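Local structure of possible adenyl cyclase-associated protein (Cryptosporidium parvum, 2B0R) at residues L105-D119 with Q124-N138. The protein is a cyclase-associated protein whose C-terminal domain probably binds and sequesters monomeric actin, as its relatives do. Sequence-based numbering, arbitrary orientation.
Sequences LVNGVISSIEIVNCD and QMTGIVPTISLDKSN
Ile113 and Val129 show how two successive coils of a solenoid interlock inside it: the tip of Ile113, CD1, drops into the fork of the valine, 3.7 Å from Val129 CG1 and almost as near CG2, the two side chains meeting at about a right angle. With CG1 anti to the backbone N (chi1 178°), Val129 turns both methyls to Ile113; the same CG1 also receives Val109 CG2, which slants across it, and Pro130 CD lies against the same Val109 methyl. Farther along, the bump and the hollow change places. Leu134 CD2 nestles against the flank of Ile115, 3.7 Å from both Ile115 CB and CD1, the two side chains running side by side in the same direction.

Behind this interior row the strands 112-116 and 131-135 run parallel, 9° apart, in a regular ladder whose rungs include Ser133 N to Ile113 O and Ile115 N to Ser133 O. Ser112, Glu114 and Val116 line the other face beside Thr131, Ser133 and Asp135.

At the turn that follows, a hydroxyl takes the place of a backbone partner. Ser137 OG, beside its own backbone N (chi1 -70°), accepts Cys118 N at 2.8 Å and donates from above the carbonyl plane to Asp135 O, the same atom that takes Asn117 N. Past the corner, Asn138 ND2 meets the syn lone pair of Asp119 OD2 at 2.6 Å, amide and carboxylate nearly coplanar; Asp119 OD1 is salt-bridged to Arg35 and Asn138 OD1 bonds Ser159. At the turn before these strands the register slips by one residue, where Gly127 N gives a bent hydrogen bond to Asn107 O, and it returns by Ser112 and Thr131. With strands stacked in register and aliphatic side chains inside, the segments form adjacent coils of the parallel beta-helix characteristic of the CAP C-terminal domain.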
# COMPACT_ATOMS: atom_id res chain seq x y z
N LEU A 105 23.54 -5.85 3.60
CA LEU A 105 24.45 -4.82 4.03
C LEU A 105 25.02 -4.22 2.79
O LEU A 105 25.48 -4.94 1.92
CB LEU A 105 25.56 -5.37 4.92
CG LEU A 105 26.50 -4.35 5.59
CD1 LEU A 105 25.90 -3.76 6.87
CD2 LEU A 105 27.86 -4.99 5.93
N VAL A 106 24.95 -2.90 2.70
CA VAL A 106 25.45 -2.20 1.51
C VAL A 106 26.33 -1.03 1.89
O VAL A 106 26.25 -0.48 3.00
CB VAL A 106 24.30 -1.71 0.57
CG1 VAL A 106 23.40 -2.87 0.13
CG2 VAL A 106 23.49 -0.60 1.19
N ASN A 107 27.21 -0.66 0.97
CA ASN A 107 28.02 0.53 1.13
C ASN A 107 27.13 1.79 0.93
O ASN A 107 26.63 2.40 1.90
CB ASN A 107 29.16 0.48 0.14
CG ASN A 107 30.14 1.59 0.33
OD1 ASN A 107 29.84 2.62 0.93
ND2 ASN A 107 31.32 1.42 -0.21
N GLY A 108 26.95 2.17 -0.32
CA GLY A 108 25.97 3.16 -0.66
C GLY A 108 25.65 3.13 -2.13
O GLY A 108 26.14 2.27 -2.86
N VAL A 109 24.83 4.08 -2.58
CA VAL A 109 24.51 4.22 -4.01
C VAL A 109 24.58 5.67 -4.52
O VAL A 109 24.41 6.61 -3.78
CB VAL A 109 23.14 3.59 -4.35
CG1 VAL A 109 23.14 2.11 -4.01
CG2 VAL A 109 22.05 4.25 -3.58
N ILE A 110 24.85 5.83 -5.80
CA ILE A 110 24.80 7.12 -6.43
C ILE A 110 23.35 7.62 -6.40
O ILE A 110 23.08 8.77 -6.02
CB ILE A 110 25.36 7.05 -7.89
CG1 ILE A 110 26.89 6.79 -7.88
CG2 ILE A 110 25.00 8.34 -8.72
CD1 ILE A 110 27.70 7.96 -7.29
N SER A 111 22.41 6.77 -6.77
CA SER A 111 21.04 7.27 -6.82
C SER A 111 20.14 6.56 -5.84
O SER A 111 19.87 7.08 -4.74
CB SER A 111 20.49 7.26 -8.26
OG SER A 111 20.80 6.03 -8.86
N SER A 112 19.68 5.36 -6.18
CA SER A 112 18.65 4.79 -5.35
C SER A 112 18.72 3.27 -5.10
O SER A 112 19.39 2.54 -5.82
CB SER A 112 17.29 5.15 -5.94
OG SER A 112 17.07 4.34 -7.07
N ILE A 113 18.03 2.82 -4.06
CA ILE A 113 17.75 1.40 -3.91
C ILE A 113 16.27 1.20 -4.05
O ILE A 113 15.46 1.89 -3.43
CB ILE A 113 18.23 0.84 -2.55
CG1 ILE A 113 19.76 0.95 -2.45
CG2 ILE A 113 17.73 -0.64 -2.37
CD1 ILE A 113 20.25 0.92 -1.08
N GLU A 114 15.92 0.25 -4.88
CA GLU A 114 14.57 0.01 -5.22
C GLU A 114 14.18 -1.33 -4.65
O GLU A 114 14.82 -2.38 -4.94
CB GLU A 114 14.47 -0.03 -6.73
CG GLU A 114 13.11 0.25 -7.32
CD GLU A 114 13.21 0.53 -8.83
OE1 GLU A 114 12.31 0.10 -9.58
OE2 GLU A 114 14.22 1.18 -9.26
N ILE A 115 13.14 -1.32 -3.81
CA ILE A 115 12.65 -2.56 -3.21
C ILE A 115 11.23 -2.85 -3.70
O ILE A 115 10.33 -2.04 -3.53
CB ILE A 115 12.82 -2.55 -1.64
CG1 ILE A 115 14.27 -2.13 -1.29
CG2 ILE A 115 12.50 -3.91 -1.07
CD1 ILE A 115 14.65 -2.20 0.15
N VAL A 116 11.05 -3.97 -4.36
CA VAL A 116 9.75 -4.32 -4.94
C VAL A 116 9.30 -5.73 -4.58
O VAL A 116 10.06 -6.71 -4.76
CB VAL A 116 9.75 -4.25 -6.49
CG1 VAL A 116 8.31 -4.37 -7.01
CG2 VAL A 116 10.36 -2.98 -6.95
N ASN A 117 8.06 -5.84 -4.11
CA ASN A 117 7.47 -7.15 -3.79
C ASN A 117 8.37 -7.94 -2.84
O ASN A 117 8.74 -9.10 -3.14
CB ASN A 117 7.23 -7.95 -5.08
CG ASN A 117 6.16 -9.01 -4.91
OD1 ASN A 117 6.45 -10.21 -4.89
ND2 ASN A 117 4.91 -8.56 -4.80
N CYS A 118 8.75 -7.32 -1.72
CA CYS A 118 9.57 -8.02 -0.77
C CYS A 118 8.89 -8.13 0.58
O CYS A 118 8.07 -7.29 0.94
CB CYS A 118 10.92 -7.32 -0.62
SG CYS A 118 11.97 -7.58 -1.99
N ASP A 119 9.26 -9.15 1.34
CA ASP A 119 8.72 -9.32 2.68
C ASP A 119 9.84 -9.64 3.64
O ASP A 119 10.78 -10.35 3.29
CB ASP A 119 7.63 -10.40 2.71
CG ASP A 119 6.38 -9.98 1.95
OD1 ASP A 119 6.14 -10.49 0.83
OD2 ASP A 119 5.65 -9.11 2.48
N GLN A 124 20.81 -2.42 5.66
CA GLN A 124 21.71 -1.52 6.34
C GLN A 124 22.76 -0.99 5.40
O GLN A 124 23.27 -1.72 4.56
CB GLN A 124 22.38 -2.21 7.53
CG GLN A 124 23.47 -1.35 8.22
CD GLN A 124 23.86 -1.84 9.62
OE1 GLN A 124 23.85 -3.03 9.89
NE2 GLN A 124 24.19 -0.90 10.50
N MET A 125 23.09 0.28 5.56
CA MET A 125 24.09 0.94 4.76
C MET A 125 25.22 1.42 5.66
O MET A 125 24.99 1.77 6.80
CB MET A 125 23.46 2.15 4.05
CG MET A 125 23.09 3.27 5.01
SD MET A 125 22.14 4.65 4.35
CE MET A 125 20.51 3.92 4.23
N THR A 126 26.44 1.44 5.15
CA THR A 126 27.54 2.06 5.91
C THR A 126 27.87 3.42 5.36
O THR A 126 28.55 4.21 6.03
CB THR A 126 28.84 1.28 5.84
OG1 THR A 126 29.23 1.14 4.47
CG2 THR A 126 28.71 -0.08 6.48
N GLY A 127 27.42 3.70 4.13
CA GLY A 127 27.72 4.97 3.45
C GLY A 127 26.49 5.80 3.11
O GLY A 127 25.57 5.94 3.92
N ILE A 128 26.49 6.37 1.91
CA ILE A 128 25.39 7.20 1.47
C ILE A 128 24.38 6.44 0.58
O ILE A 128 24.75 5.77 -0.40
CB ILE A 128 25.87 8.50 0.71
CG1 ILE A 128 27.13 9.10 1.34
CG2 ILE A 128 24.73 9.56 0.69
CD1 ILE A 128 27.88 10.22 0.43
N VAL A 129 23.10 6.57 0.93
CA VAL A 129 22.00 6.15 0.05
C VAL A 129 21.04 7.32 -0.07
O VAL A 129 20.31 7.61 0.86
CB VAL A 129 21.28 4.87 0.55
CG1 VAL A 129 20.13 4.54 -0.38
CG2 VAL A 129 22.25 3.66 0.62
N PRO A 130 21.09 8.06 -1.19
CA PRO A 130 20.23 9.27 -1.32
C PRO A 130 18.71 8.97 -1.23
O PRO A 130 17.98 9.67 -0.48
CB PRO A 130 20.60 9.83 -2.71
CG PRO A 130 21.96 9.24 -3.02
CD PRO A 130 21.98 7.87 -2.35
N THR A 131 18.28 7.91 -1.92
CA THR A 131 16.88 7.60 -2.16
C THR A 131 16.63 6.12 -1.98
O THR A 131 17.39 5.28 -2.51
CB THR A 131 16.55 7.95 -3.68
OG1 THR A 131 16.60 9.36 -3.84
CG2 THR A 131 15.20 7.46 -4.12
N ILE A 132 15.56 5.78 -1.28
CA ILE A 132 15.05 4.40 -1.28
C ILE A 132 13.58 4.35 -1.65
O ILE A 132 12.77 5.18 -1.22
CB ILE A 132 15.19 3.70 0.10
CG1 ILE A 132 16.64 3.63 0.55
CG2 ILE A 132 14.53 2.26 0.07
CD1 ILE A 132 16.79 3.15 2.02
N SER A 133 13.21 3.34 -2.42
CA SER A 133 11.83 3.20 -2.82
C SER A 133 11.29 1.83 -2.46
O SER A 133 11.90 0.79 -2.77
CB SER A 133 11.68 3.55 -4.32
OG SER A 133 10.95 2.56 -4.98
N LEU A 134 10.15 1.84 -1.78
CA LEU A 134 9.49 0.61 -1.33
C LEU A 134 8.13 0.51 -1.94
O LEU A 134 7.29 1.39 -1.75
CB LEU A 134 9.32 0.60 0.19
CG LEU A 134 10.49 0.87 1.11
CD1 LEU A 134 10.02 0.70 2.52
CD2 LEU A 134 11.65 -0.06 0.83
N ASP A 135 7.89 -0.58 -2.64
CA ASP A 135 6.65 -0.78 -3.33
C ASP A 135 6.15 -2.22 -3.15
O ASP A 135 6.90 -3.18 -3.38
CB ASP A 135 6.84 -0.41 -4.82
CG ASP A 135 5.65 -0.80 -5.67
OD1 ASP A 135 5.78 -1.75 -6.48
OD2 ASP A 135 4.57 -0.19 -5.51
N LYS A 136 4.89 -2.37 -2.71
CA LYS A 136 4.30 -3.71 -2.42
C LYS A 136 5.21 -4.57 -1.55
O LYS A 136 5.55 -5.70 -1.91
CB LYS A 136 3.96 -4.48 -3.71
CG LYS A 136 2.96 -3.81 -4.62
CD LYS A 136 2.83 -4.59 -5.91
CE LYS A 136 2.01 -3.83 -6.92
NZ LYS A 136 2.73 -3.73 -8.23
N SER A 137 5.60 -4.05 -0.40
CA SER A 137 6.52 -4.77 0.43
C SER A 137 6.10 -4.69 1.89
O SER A 137 5.42 -3.73 2.27
CB SER A 137 7.95 -4.23 0.21
OG SER A 137 8.47 -4.58 -1.08
N ASN A 138 6.51 -5.67 2.71
CA ASN A 138 6.09 -5.68 4.14
C ASN A 138 7.17 -6.05 5.15
O ASN A 138 8.01 -6.92 4.89
CB ASN A 138 4.85 -6.57 4.32
CG ASN A 138 3.81 -6.36 3.22
OD1 ASN A 138 3.07 -5.37 3.22
ND2 ASN A 138 3.78 -7.28 2.26